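Local coordinates for protein beta-N-acetylglucosaminidase (Thermotoga maritima, PDB 3WO8) that probably hydrolyses terminal non-reducing N-acetyl-D-hexosamine residues from N-acetyl-beta-D-hexosaminides, as a dimeric glycoside hydrolase of family 3 built on a TIM barrel, at residues G17-C22 with D311-S316; E33-Y38 with M57-F62; K84-S89 with G111-I116; F335-S340 with K461-Y466; D401-V406 with I411-A416. All blocks are in the same frame, centred on the assembly; numbering follows the deposited sequence.

How the contacts relate
Contacts 1, 2 and 3 belong to the TIM-barrel domain, contact 5 to the C-terminal domain, and contact 4 joins a helix that follows the barrel to the last helix of the C-terminal domain. Contact 2 touches contact 4, with centres about 17 Å apart: Ser61 and Ala337 meet through their CB atoms. Contact 4 in turn touches contact 5 through Ile465 and Phe414, centres about 23 Å apart. Contact 1 is the most remote from contact 5, about 53 Å between centres. Contacts 3 and 4 both reach the second subunit. In TIM-barrel enzymes the active site lies at the C-terminal ends of the strands, whereas contact 1 sits where strand 20-24 begins.

Contact 1: G17-C22 with D311-S316; sequences GKLFFC and DKVERS
Leu19 packs against Val313 and Ser316, and the flat group beside them is the backbone carbonyl of Lys312, which receives a donor on each face. Ser316 N approaches Lys312 O from one face at 2.8 Å, the ordinary helical bond, and Ser316 OG from the opposite face at 3.1 Å, tilted 34° from the carbonyl plane. With OG turned back to its own helix, and also hydrogen-bonded to Asn282, the methylene of Ser316 is what meets Leu19: CD1 of Leu19 rests 3.5 Å from Ser316 CB. The other branch, Leu19 CD2, lies 4.0 Å from Val313 CG1, and the two side chains cross at about a right angle. Leu303 of helix 292-304 packs on the same valine. Leu19 closes the 3-10 turn that leads into strand 20-24, so helix 310-326 packs at the start of this barrel strand, and Ile317 of the same helix also touches the leucine. No hydrogen bond crosses the contact, which is buried and made by carbon atoms; with the serine hydroxyl satisfied by Lys312 and Asn282, it probably relies on the exclusion of water.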
# COMPACT_ATOMS: atom_id res chain seq x y z
N GLY B 17 31.67 9.36 -0.62
CA GLY B 17 30.21 9.39 -0.58
C GLY B 17 29.66 8.13 0.08
O GLY B 17 28.59 8.17 0.72
N LYS B 18 30.41 7.02 -0.04
CA LYS B 18 30.10 5.78 0.68
C LYS B 18 29.92 5.94 2.18
O LYS B 18 29.28 5.09 2.81
CB LYS B 18 31.19 4.72 0.45
CG LYS B 18 30.94 3.77 -0.70
CD LYS B 18 30.83 4.49 -2.03
CE LYS B 18 30.39 3.50 -3.11
NZ LYS B 18 30.30 4.16 -4.43
N LEU B 19 30.48 6.99 2.77
CA LEU B 19 30.41 7.17 4.23
C LEU B 19 29.16 7.83 4.75
O LEU B 19 28.96 7.93 5.97
CB LEU B 19 31.63 7.93 4.74
CG LEU B 19 32.81 7.01 5.08
CD1 LEU B 19 32.43 5.54 5.17
CD2 LEU B 19 33.89 7.14 4.03
N PHE B 20 28.28 8.23 3.83
CA PHE B 20 27.14 9.01 4.21
C PHE B 20 25.78 8.42 3.87
O PHE B 20 25.54 7.93 2.76
CB PHE B 20 27.28 10.37 3.57
CG PHE B 20 28.31 11.24 4.23
CD1 PHE B 20 28.10 11.73 5.52
CD2 PHE B 20 29.48 11.57 3.56
CE1 PHE B 20 29.04 12.53 6.13
CE2 PHE B 20 30.42 12.38 4.16
CZ PHE B 20 30.20 12.85 5.44
N PHE B 21 24.89 8.51 4.87
CA PHE B 21 23.49 8.20 4.77
C PHE B 21 22.63 9.47 5.02
O PHE B 21 22.71 10.10 6.06
CB PHE B 21 23.13 7.09 5.79
CG PHE B 21 22.20 6.05 5.23
CD1 PHE B 21 20.97 6.41 4.69
CD2 PHE B 21 22.58 4.71 5.17
CE1 PHE B 21 20.13 5.47 4.14
CE2 PHE B 21 21.73 3.76 4.64
CZ PHE B 21 20.50 4.14 4.13
N CYS B 22 21.78 9.84 4.07
CA CYS B 22 21.08 11.13 4.12
C CYS B 22 19.59 10.93 4.00
O CYS B 22 19.14 10.12 3.21
CB CYS B 22 21.56 12.05 2.99
SG CYS B 22 23.32 12.49 3.12
N ASP B 311 43.16 4.75 7.42
CA ASP B 311 42.90 3.31 7.32
C ASP B 311 41.40 3.05 7.48
O ASP B 311 40.79 2.39 6.63
CB ASP B 311 43.74 2.41 8.29
CG ASP B 311 44.51 3.19 9.36
OD1 ASP B 311 45.21 4.18 9.03
OD2 ASP B 311 44.45 2.77 10.54
N LYS B 312 40.81 3.63 8.52
CA LYS B 312 39.40 3.42 8.85
C LYS B 312 38.46 3.91 7.74
O LYS B 312 37.46 3.27 7.46
CB LYS B 312 39.06 4.12 10.16
CG LYS B 312 40.01 3.76 11.28
CD LYS B 312 39.31 3.36 12.57
CE LYS B 312 40.15 2.39 13.37
NZ LYS B 312 39.56 2.14 14.70
N VAL B 313 38.79 5.03 7.13
CA VAL B 313 38.00 5.58 6.03
C VAL B 313 37.96 4.62 4.85
O VAL B 313 36.89 4.33 4.32
CB VAL B 313 38.53 6.97 5.61
CG1 VAL B 313 37.82 7.50 4.36
CG2 VAL B 313 38.31 7.95 6.74
N GLU B 314 39.12 4.12 4.44
CA GLU B 314 39.20 3.12 3.35
C GLU B 314 38.61 1.76 3.72
O GLU B 314 38.14 1.04 2.85
CB GLU B 314 40.64 2.91 2.88
CG GLU B 314 41.12 3.90 1.83
CD GLU B 314 42.54 3.59 1.37
OE1 GLU B 314 43.49 4.17 1.93
OE2 GLU B 314 42.71 2.73 0.47
N ARG B 315 38.66 1.41 5.00
CA ARG B 315 38.09 0.16 5.50
C ARG B 315 36.58 0.24 5.45
O ARG B 315 35.88 -0.69 5.11
CB ARG B 315 38.47 -0.02 6.96
CG ARG B 315 38.83 -1.44 7.34
CD ARG B 315 40.34 -1.58 7.50
NE ARG B 315 40.65 -2.47 8.61
CZ ARG B 315 40.53 -2.16 9.90
NH1 ARG B 315 40.83 -3.08 10.81
NH2 ARG B 315 40.12 -0.96 10.30
N SER B 316 36.08 1.39 5.89
CA SER B 316 34.66 1.65 5.90
C SER B 316 34.17 1.66 4.46
O SER B 316 33.20 1.01 4.14
CB SER B 316 34.35 2.97 6.63
OG SER B 316 34.45 2.83 8.04

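Contact 2: E33-Y38 with M57-F62; sequences EIIRKY and MDFMSF
Ile35 enters the contact first and divides its two branches between Phe59 and Phe62. Its CD1 meets the rim of Phe59 in the plane of the ring, 3.8 Å from CE1. Its CG2, trans to the backbone N while CG1 lies beside that N (chi1 -77°), reaches the edge of the other ring, 3.6 Å from Phe62 CE2. Ile35 and Phe62 run past each other in opposite directions. Arg36 follows on the more exposed flank: its CG lies 4.1 Å from Phe62 CZ, and a bend at chi3 carries NH1 to the ring edge, 3.9 Å from Phe62 CE1. The guanidinium and ring planes stand 77° apart and NH1 lies in the plane of the ring, so the arginine borders the phenylalanine without stacking on it; a weak, long ion pair links its NH2 to Glu29. An alanine in place of Phe62 would probably open a gap beside Ile35 CG2 and remove the ring edge that Arg36 NH1 lies against. On the barrel side, Ile43 of strand 42-45 touches both Ile35 and Phe59, and Phe24 meets Phe59 edge-to-face. The helix segments, with axes 12.9 Å apart and only 14° from parallel, belong to helices 29-37 and 53-66, which alternate with strands 20-24 and 42-45 in the beta-alpha repeat of a TIM barrel, the short helix 47-50 lying in the connection after strand 42-45.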
# COMPACT_ATOMS: atom_id res chain seq x y z
N GLU B 33 20.83 17.56 -7.08
CA GLU B 33 22.15 18.18 -7.19
C GLU B 33 23.11 17.70 -6.11
O GLU B 33 24.22 17.32 -6.42
CB GLU B 33 22.04 19.70 -7.25
CG GLU B 33 21.54 20.19 -8.62
CD GLU B 33 21.13 21.68 -8.67
OE1 GLU B 33 21.01 22.22 -9.78
OE2 GLU B 33 20.91 22.32 -7.62
N ILE B 34 22.68 17.68 -4.85
CA ILE B 34 23.46 17.11 -3.77
C ILE B 34 23.86 15.73 -4.17
O ILE B 34 24.97 15.33 -3.95
CB ILE B 34 22.66 16.99 -2.46
CG1 ILE B 34 22.33 18.35 -1.88
CG2 ILE B 34 23.43 16.21 -1.40
CD1 ILE B 34 23.51 19.01 -1.19
N ILE B 35 22.93 14.96 -4.73
CA ILE B 35 23.17 13.53 -4.94
C ILE B 35 24.22 13.33 -6.03
O ILE B 35 25.14 12.52 -5.85
CB ILE B 35 21.86 12.73 -5.18
CG1 ILE B 35 21.14 12.52 -3.83
CG2 ILE B 35 22.12 11.36 -5.80
CD1 ILE B 35 19.67 12.21 -3.94
N ARG B 36 24.10 14.06 -7.12
CA ARG B 36 25.11 13.95 -8.18
C ARG B 36 26.47 14.49 -7.71
O ARG B 36 27.50 13.88 -8.01
CB ARG B 36 24.68 14.71 -9.42
CG ARG B 36 23.34 14.27 -9.97
CD ARG B 36 23.07 14.74 -11.39
NE ARG B 36 22.16 15.90 -11.42
CZ ARG B 36 21.04 15.98 -12.13
NH1 ARG B 36 20.62 14.97 -12.88
NH2 ARG B 36 20.31 17.09 -12.08
N LYS B 37 26.47 15.59 -6.95
CA LYS B 37 27.72 16.25 -6.56
C LYS B 37 28.54 15.41 -5.61
O LYS B 37 29.63 15.02 -5.93
CB LYS B 37 27.47 17.62 -5.92
CG LYS B 37 28.70 18.53 -5.95
CD LYS B 37 28.73 19.49 -4.76
CE LYS B 37 29.45 20.79 -5.11
NZ LYS B 37 28.76 21.97 -4.49
N TYR B 38 27.98 15.13 -4.45
CA TYR B 38 28.57 14.18 -3.50
C TYR B 38 27.80 12.96 -3.88
O TYR B 38 26.76 13.07 -4.54
CB TYR B 38 28.27 14.59 -2.07
CG TYR B 38 28.38 16.08 -1.82
CD1 TYR B 38 27.28 16.91 -1.99
CD2 TYR B 38 29.58 16.67 -1.42
CE1 TYR B 38 27.37 18.28 -1.76
CE2 TYR B 38 29.67 18.04 -1.19
CZ TYR B 38 28.56 18.84 -1.35
OH TYR B 38 28.59 20.19 -1.10
N MET B 57 8.18 7.53 -7.09
CA MET B 57 8.55 6.90 -8.34
C MET B 57 9.68 7.63 -9.07
O MET B 57 10.62 7.03 -9.55
CB MET B 57 7.33 6.75 -9.25
CG MET B 57 6.32 5.70 -8.77
SD MET B 57 4.72 5.83 -9.59
CE MET B 57 3.95 4.44 -8.73
N ASP B 58 9.59 8.94 -9.18
CA ASP B 58 10.62 9.65 -9.93
C ASP B 58 11.91 9.61 -9.17
O ASP B 58 12.96 9.56 -9.77
CB ASP B 58 10.23 11.08 -10.18
CG ASP B 58 10.91 11.66 -11.39
OD1 ASP B 58 10.97 10.93 -12.41
OD2 ASP B 58 11.35 12.84 -11.34
N PHE B 59 11.84 9.58 -7.85
CA PHE B 59 13.04 9.51 -7.05
C PHE B 59 13.73 8.19 -7.29
O PHE B 59 14.92 8.14 -7.44
CB PHE B 59 12.70 9.74 -5.56
CG PHE B 59 13.88 10.16 -4.67
CD1 PHE B 59 15.14 10.42 -5.19
CD2 PHE B 59 13.69 10.27 -3.31
CE1 PHE B 59 16.17 10.76 -4.36
CE2 PHE B 59 14.70 10.64 -2.47
CZ PHE B 59 15.95 10.89 -2.99
N MET B 60 12.99 7.10 -7.37
CA MET B 60 13.61 5.77 -7.54
C MET B 60 14.15 5.66 -8.96
O MET B 60 15.18 5.07 -9.20
CB MET B 60 12.57 4.66 -7.30
CG MET B 60 12.16 4.47 -5.85
SD MET B 60 13.54 3.76 -4.96
CE MET B 60 12.79 3.41 -3.38
N SER B 61 13.42 6.21 -9.91
CA SER B 61 13.89 6.24 -11.28
C SER B 61 15.21 6.99 -11.41
O SER B 61 16.11 6.57 -12.11
CB SER B 61 12.89 6.96 -12.15
OG SER B 61 13.36 6.98 -13.47
N PHE B 62 15.29 8.14 -10.76
CA PHE B 62 16.52 8.91 -10.67
C PHE B 62 17.64 8.11 -10.00
O PHE B 62 18.74 8.05 -10.53
CB PHE B 62 16.27 10.23 -9.92
CG PHE B 62 17.51 10.98 -9.59
CD1 PHE B 62 18.13 11.77 -10.56
CD2 PHE B 62 18.09 10.88 -8.33
CE1 PHE B 62 19.29 12.47 -10.27
CE2 PHE B 62 19.25 11.57 -8.04
CZ PHE B 62 19.84 12.38 -9.01

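Contact 3: K84-S89 with G111-I116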
# COMPACT_ATOMS: atom_id res chain seq x y z
N LYS B 84 2.79 2.89 2.48
CA LYS B 84 1.41 2.48 2.26
C LYS B 84 1.29 1.02 1.82
O LYS B 84 0.34 0.35 2.17
CB LYS B 84 0.69 3.38 1.26
CG LYS B 84 1.20 3.37 -0.17
CD LYS B 84 0.63 4.56 -0.96
CE LYS B 84 -0.68 4.29 -1.70
NZ LYS B 84 -0.38 3.75 -3.08
N TYR B 85 2.31 0.55 1.11
CA TYR B 85 2.36 -0.76 0.51
C TYR B 85 2.41 -1.95 1.47
O TYR B 85 2.12 -3.07 1.10
CB TYR B 85 3.57 -0.85 -0.40
CG TYR B 85 3.71 0.34 -1.30
CD1 TYR B 85 2.80 0.57 -2.30
CD2 TYR B 85 4.77 1.24 -1.15
CE1 TYR B 85 2.91 1.64 -3.15
CE2 TYR B 85 4.91 2.34 -1.99
CZ TYR B 85 3.96 2.53 -3.00
OH TYR B 85 4.05 3.59 -3.86
N VAL B 86 2.80 -1.73 2.70
CA VAL B 86 3.01 -2.83 3.60
C VAL B 86 1.82 -2.92 4.49
O VAL B 86 1.36 -1.92 5.00
CB VAL B 86 4.30 -2.63 4.44
CG1 VAL B 86 4.50 -3.73 5.47
CG2 VAL B 86 5.49 -2.60 3.50
N PRO B 87 1.29 -4.13 4.66
CA PRO B 87 0.20 -4.25 5.57
C PRO B 87 0.63 -3.77 6.90
O PRO B 87 1.72 -4.06 7.35
CB PRO B 87 -0.04 -5.74 5.62
CG PRO B 87 0.28 -6.18 4.23
CD PRO B 87 1.43 -5.31 3.79
N SER B 88 -0.22 -3.01 7.54
CA SER B 88 0.02 -2.54 8.87
C SER B 88 0.13 -3.71 9.82
O SER B 88 -0.33 -4.79 9.53
CB SER B 88 -1.06 -1.55 9.32
OG SER B 88 -0.87 -1.14 10.67
N SER B 89 0.79 -3.45 10.94
CA SER B 89 1.24 -4.44 11.91
C SER B 89 0.80 -3.91 13.25
O SER B 89 0.77 -2.72 13.46
CB SER B 89 2.78 -4.52 11.88
OG SER B 89 3.36 -5.08 13.07
N GLY B 111 9.54 -7.23 4.00
CA GLY B 111 10.72 -7.25 3.15
C GLY B 111 10.43 -7.41 1.66
O GLY B 111 11.01 -6.69 0.81
N LYS B 112 9.56 -8.36 1.33
CA LYS B 112 9.33 -8.67 -0.06
C LYS B 112 8.64 -7.46 -0.73
O LYS B 112 8.98 -7.05 -1.83
CB LYS B 112 8.53 -9.98 -0.19
CG LYS B 112 8.49 -10.55 -1.60
CD LYS B 112 9.79 -11.27 -2.02
CE LYS B 112 9.82 -11.70 -3.49
NZ LYS B 112 9.64 -10.55 -4.43
N ILE B 113 7.73 -6.83 -0.02
CA ILE B 113 7.14 -5.60 -0.53
C ILE B 113 8.14 -4.42 -0.66
O ILE B 113 8.14 -3.68 -1.63
CB ILE B 113 5.90 -5.24 0.30
CG1 ILE B 113 4.82 -6.32 0.05
CG2 ILE B 113 5.38 -3.87 -0.11
CD1 ILE B 113 3.65 -6.22 1.02
N MET B 114 8.98 -4.23 0.34
CA MET B 114 9.94 -3.15 0.25
C MET B 114 10.74 -3.35 -1.01
O MET B 114 11.03 -2.41 -1.76
CB MET B 114 10.85 -3.17 1.48
CG MET B 114 10.24 -2.48 2.68
SD MET B 114 11.02 -3.07 4.18
CE MET B 114 9.87 -2.56 5.46
N GLU B 115 11.06 -4.61 -1.26
CA GLU B 115 11.90 -4.94 -2.37
C GLU B 115 11.31 -4.59 -3.73
O GLU B 115 12.00 -4.08 -4.62
CB GLU B 115 12.19 -6.41 -2.33
CG GLU B 115 13.43 -6.74 -3.10
CD GLU B 115 13.16 -7.79 -4.10
OE1 GLU B 115 12.59 -7.42 -5.15
OE2 GLU B 115 13.51 -8.95 -3.79
N ILE B 116 10.03 -4.91 -3.87
CA ILE B 116 9.29 -4.64 -5.08
C ILE B 116 9.23 -3.14 -5.31
O ILE B 116 9.30 -2.66 -6.45
CB ILE B 116 7.89 -5.25 -4.98
CG1 ILE B 116 8.00 -6.75 -5.20
CG2 ILE B 116 6.96 -4.67 -6.02
CD1 ILE B 116 6.78 -7.55 -4.81
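The long loop that follows barrel strand 70-72 folds back on helix 100-117 through Tyr85, Val86 and Pro87, all three of which meet Ile113. The isoleucine splits its branches among them. CG2 lies 3.5 Å from Tyr85 CB and 3.8 Å from Val86 CG2, whereas CD1 reaches Pro87 CD at 3.7 Å and the carbonyl Tyr85 O at 3.5 Å. A chi1 of -67° sends CG1 and CG2 to different sides of CB, which spreads the two branches along the loop. Replacing Ile113 by an alanine would probably leave Pro87 CD without its methyl partner and open a gap beside Tyr85 CB and Val86 CG2. The phenol of Tyr85 leads elsewhere, to a hydrogen bond from its OH with Glu53. Lys84 and Val333 of the second subunit pack on Tyr85 and Pro87, so the loop is held between its own helix and the dimer partner. No hydrogen bond crosses the contact; shape and burial of aliphatic carbon probably set the position of the loop here.

Contact 4: F335-S340 with K461-Y466; sequences FLADVS and KPISIY
Ile463 meets Ser340 and Ala337 where two helices cross: helix 334-342, which follows the barrel domain, and helix 462-471, the last of the alpha/beta C-terminal domain. The axes of segments 335-340 and 462-466 approach to 9.1 Å and cross at -63°. From CB of Ile463 the side chain forks. The CG2 branch turns to Ser340, 3.9 Å from its CB; the serine OG turns back to Leu336 O of its own helix, but its placement is doubtful. The other branch starts at CG1, which extends away from the isoleucine's own N (chi1 -171°) and so points across to the facing helix, 4.0 Å from Ala337 CA. Its tip, CD1, comes to 4.4 Å from Ala337 CB, a looser approach. Tyr54 of barrel helix 53-66 also packs on Ile463, so three helices converge on this residue. The second subunit borders the pair: its Arg105 makes a cation-pi contact with Phe335, and its Gly78 O accepts a hydrogen bond from Lys461 NZ. The junction between the domains thus adjoins the dimer interface. Ala337, Ser340 and Ser464 are small, which probably allows the close approach at the crossing, where Ser340 and Ser464 have CA atoms 5.2 Å apart. No hydrogen bond joins these two serines; Ser464 OG instead faces the methylene of Ser340, 3.7 Å from its CB.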
# COMPACT_ATOMS: atom_id res chain seq x y z
N PHE B 335 10.28 2.04 -12.50
CA PHE B 335 9.96 1.75 -13.89
C PHE B 335 8.63 2.38 -14.22
O PHE B 335 8.35 2.69 -15.39
CB PHE B 335 10.00 0.25 -14.23
CG PHE B 335 8.81 -0.57 -13.77
CD1 PHE B 335 8.71 -1.01 -12.46
CD2 PHE B 335 7.83 -0.97 -14.68
CE1 PHE B 335 7.63 -1.78 -12.04
CE2 PHE B 335 6.75 -1.74 -14.27
CZ PHE B 335 6.66 -2.15 -12.95
N LEU B 336 7.81 2.61 -13.19
CA LEU B 336 6.50 3.10 -13.49
C LEU B 336 6.62 4.57 -13.97
O LEU B 336 5.90 5.02 -14.85
CB LEU B 336 5.55 2.88 -12.30
CG LEU B 336 5.17 1.41 -12.18
CD1 LEU B 336 4.53 1.04 -10.85
CD2 LEU B 336 4.25 0.99 -13.31
N ALA B 337 7.56 5.31 -13.42
CA ALA B 337 7.86 6.64 -13.97
C ALA B 337 8.17 6.56 -15.45
O ALA B 337 7.63 7.32 -16.26
CB ALA B 337 9.03 7.27 -13.23
N ASP B 338 9.02 5.61 -15.81
CA ASP B 338 9.48 5.52 -17.18
C ASP B 338 8.35 5.12 -18.04
O ASP B 338 8.17 5.70 -19.14
CB ASP B 338 10.61 4.52 -17.35
CG ASP B 338 11.81 4.87 -16.54
OD1 ASP B 338 12.19 6.05 -16.50
OD2 ASP B 338 12.37 3.96 -15.93
N VAL B 339 7.58 4.13 -17.58
CA VAL B 339 6.43 3.68 -18.35
C VAL B 339 5.51 4.85 -18.62
O VAL B 339 4.98 4.98 -19.71
CB VAL B 339 5.67 2.58 -17.61
CG1 VAL B 339 4.34 2.30 -18.29
CG2 VAL B 339 6.50 1.33 -17.58
N SER B 340 5.36 5.74 -17.64
CA SER B 340 4.42 6.83 -17.79
C SER B 340 4.95 7.83 -18.78
O SER B 340 4.20 8.28 -19.68
CB SER B 340 4.13 7.51 -16.46
OG SER B 340 4.29 6.60 -15.38
N LYS B 461 -3.25 9.98 -14.08
CA LYS B 461 -2.43 9.78 -12.91
C LYS B 461 -1.40 10.89 -12.66
O LYS B 461 -0.84 11.48 -13.57
CB LYS B 461 -1.75 8.39 -12.88
CG LYS B 461 -2.66 7.15 -13.05
CD LYS B 461 -3.92 7.10 -12.22
CE LYS B 461 -3.78 6.20 -11.00
NZ LYS B 461 -5.08 6.27 -10.29
N PRO B 462 -1.20 11.20 -11.39
CA PRO B 462 -0.25 12.22 -11.11
C PRO B 462 1.05 12.04 -11.84
O PRO B 462 1.54 13.00 -12.44
CB PRO B 462 -0.08 12.08 -9.60
CG PRO B 462 -1.49 11.87 -9.18
CD PRO B 462 -2.07 10.94 -10.23
N ILE B 463 1.60 10.83 -11.81
CA ILE B 463 2.95 10.60 -12.34
C ILE B 463 3.06 11.04 -13.81
O ILE B 463 4.04 11.62 -14.25
CB ILE B 463 3.41 9.15 -12.14
CG1 ILE B 463 4.89 8.97 -12.51
CG2 ILE B 463 2.59 8.23 -13.00
CD1 ILE B 463 5.81 10.08 -12.06
N SER B 464 2.00 10.82 -14.56
CA SER B 464 2.06 11.14 -15.98
C SER B 464 2.13 12.63 -16.18
O SER B 464 2.94 13.11 -16.92
CB SER B 464 0.87 10.52 -16.69
OG SER B 464 0.85 9.12 -16.40
N ILE B 465 1.28 13.36 -15.47
CA ILE B 465 1.27 14.84 -15.49
C ILE B 465 2.61 15.39 -14.97
O ILE B 465 3.19 16.27 -15.58
CB ILE B 465 0.08 15.42 -14.68
CG1 ILE B 465 -1.23 14.99 -15.33
CG2 ILE B 465 0.11 16.92 -14.67
CD1 ILE B 465 -2.48 15.59 -14.75
N TYR B 466 3.12 14.84 -13.88
CA TYR B 466 4.39 15.27 -13.36
C TYR B 466 5.49 15.09 -14.40
O TYR B 466 6.19 16.04 -14.74
CB TYR B 466 4.72 14.46 -12.13
CG TYR B 466 6.02 14.81 -11.46
CD1 TYR B 466 6.16 15.99 -10.76
CD2 TYR B 466 7.08 13.94 -11.49
CE1 TYR B 466 7.34 16.31 -10.11
CE2 TYR B 466 8.28 14.25 -10.86
CZ TYR B 466 8.40 15.42 -10.18
OH TYR B 466 9.57 15.70 -9.57

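Contact 5: D401-V406 with I411-A416; sequences DGPEFV and IFDFVA
Val406 and Ile411 lie alongside each other, pointing in opposite directions, so that each slides past the other's flank. Val406 CG1 does the touching. It sits between its own backbone N and carbonyl carbon (chi1 82°), which turns it to the isoleucine, where it fits between two branches: 3.9 Å from Ile411 CD1 and equally 3.9 Å from Ile411 CG2. The delta methyl also reaches the valine backbone, with Ile411 CD1 3.6 Å from Val406 O. Farther along, Pro403 and Asp413 take a different attitude and cross at about a right angle. The pyrrolidine ring presents CG to the carboxylate, and Pro403 CG lies 4.0 Å from Asp413 OD2, a van der Waals contact. A fully extended first torsion in Asp413 (chi1 178°) carries the carboxylate out from the strand to the loop. No hydrogen bond passes between the two segments. The loop has further partners: Thr359, Leu361 and Val395 of neighbouring strands touch Val406, while Ala426 and His427 of helix 421-429 pack on Pro403. Residues 401-406 belong to the connection from edge strand 391-397 to strand 411-415, a helix-free crossover between parallel strands that skips the intervening strand 357-363, within the mixed, mainly parallel sheet of the alpha/beta C-terminal domain.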
# COMPACT_ATOMS: atom_id res chain seq x y z
N ASP B 401 -19.77 21.69 -19.67
CA ASP B 401 -19.89 23.11 -20.04
C ASP B 401 -18.69 23.63 -20.84
O ASP B 401 -18.84 24.52 -21.70
CB ASP B 401 -20.12 23.98 -18.79
CG ASP B 401 -21.56 23.91 -18.28
OD1 ASP B 401 -22.48 23.93 -19.14
OD2 ASP B 401 -21.79 23.83 -17.05
N GLY B 402 -17.51 23.08 -20.58
CA GLY B 402 -16.26 23.67 -21.06
C GLY B 402 -15.70 24.67 -20.04
O GLY B 402 -16.36 25.01 -19.04
N PRO B 403 -14.49 25.14 -20.28
CA PRO B 403 -13.87 26.13 -19.42
C PRO B 403 -14.36 27.54 -19.70
O PRO B 403 -14.34 27.99 -20.85
CB PRO B 403 -12.40 26.04 -19.78
CG PRO B 403 -12.39 25.53 -21.16
CD PRO B 403 -13.59 24.67 -21.33
N GLU B 404 -14.80 28.21 -18.64
CA GLU B 404 -14.99 29.66 -18.64
C GLU B 404 -13.72 30.31 -19.20
O GLU B 404 -12.60 29.78 -19.05
CB GLU B 404 -15.28 30.17 -17.21
CG GLU B 404 -14.29 29.69 -16.11
CD GLU B 404 -14.83 28.57 -15.15
OE1 GLU B 404 -15.09 28.91 -13.97
OE2 GLU B 404 -14.99 27.38 -15.54
N PHE B 405 -13.90 31.44 -19.88
CA PHE B 405 -12.76 32.12 -20.49
C PHE B 405 -11.88 32.60 -19.37
O PHE B 405 -12.38 32.98 -18.30
CB PHE B 405 -13.18 33.32 -21.34
CG PHE B 405 -12.02 34.05 -21.95
CD1 PHE B 405 -11.43 33.57 -23.11
CD2 PHE B 405 -11.47 35.16 -21.33
CE1 PHE B 405 -10.34 34.21 -23.67
CE2 PHE B 405 -10.37 35.79 -21.87
CZ PHE B 405 -9.80 35.32 -23.04
N VAL B 406 -10.58 32.58 -19.59
CA VAL B 406 -9.65 32.90 -18.53
C VAL B 406 -8.40 33.53 -19.10
O VAL B 406 -8.08 33.29 -20.24
CB VAL B 406 -9.33 31.62 -17.70
CG1 VAL B 406 -8.26 30.76 -18.36
CG2 VAL B 406 -8.94 31.99 -16.27
N ILE B 411 -1.62 29.21 -19.67
CA ILE B 411 -2.82 28.49 -19.29
C ILE B 411 -2.67 27.01 -19.62
O ILE B 411 -2.20 26.69 -20.70
CB ILE B 411 -3.98 29.00 -20.11
CG1 ILE B 411 -3.84 30.52 -20.21
CG2 ILE B 411 -5.32 28.50 -19.54
CD1 ILE B 411 -5.12 31.23 -20.58
N PHE B 412 -3.05 26.13 -18.70
CA PHE B 412 -2.94 24.69 -18.87
C PHE B 412 -4.33 24.21 -18.80
O PHE B 412 -4.98 24.39 -17.77
CB PHE B 412 -2.13 24.07 -17.76
CG PHE B 412 -0.64 24.26 -17.90
CD1 PHE B 412 -0.08 24.89 -19.00
CD2 PHE B 412 0.20 23.73 -16.95
CE1 PHE B 412 1.30 25.02 -19.12
CE2 PHE B 412 1.58 23.85 -17.04
CZ PHE B 412 2.14 24.49 -18.12
N ASP B 413 -4.82 23.64 -19.89
CA ASP B 413 -6.23 23.23 -19.96
C ASP B 413 -6.30 21.75 -19.97
O ASP B 413 -6.03 21.12 -20.97
CB ASP B 413 -6.91 23.74 -21.22
CG ASP B 413 -8.34 23.28 -21.32
OD1 ASP B 413 -8.78 22.59 -20.37
OD2 ASP B 413 -9.02 23.61 -22.32
N PHE B 414 -6.68 21.18 -18.83
CA PHE B 414 -6.64 19.75 -18.68
C PHE B 414 -8.01 19.25 -19.09
O PHE B 414 -9.01 19.65 -18.50
CB PHE B 414 -6.35 19.39 -17.25
CG PHE B 414 -4.99 19.80 -16.77
CD1 PHE B 414 -4.79 21.03 -16.22
CD2 PHE B 414 -3.93 18.90 -16.77
CE1 PHE B 414 -3.53 21.38 -15.75
CE2 PHE B 414 -2.68 19.24 -16.31
CZ PHE B 414 -2.48 20.49 -15.79
N VAL B 415 -8.02 18.38 -20.10
CA VAL B 415 -9.21 17.92 -20.76
C VAL B 415 -9.45 16.45 -20.47
O VAL B 415 -8.62 15.61 -20.78
CB VAL B 415 -9.06 18.05 -22.28
CG1 VAL B 415 -10.32 17.60 -22.96
CG2 VAL B 415 -8.74 19.48 -22.65
N ALA B 416 -10.58 16.16 -19.86
CA ALA B 416 -11.01 14.80 -19.64
C ALA B 416 -11.63 14.30 -20.93
O ALA B 416 -11.23 13.28 -21.49
CB ALA B 416 -12.02 14.74 -18.50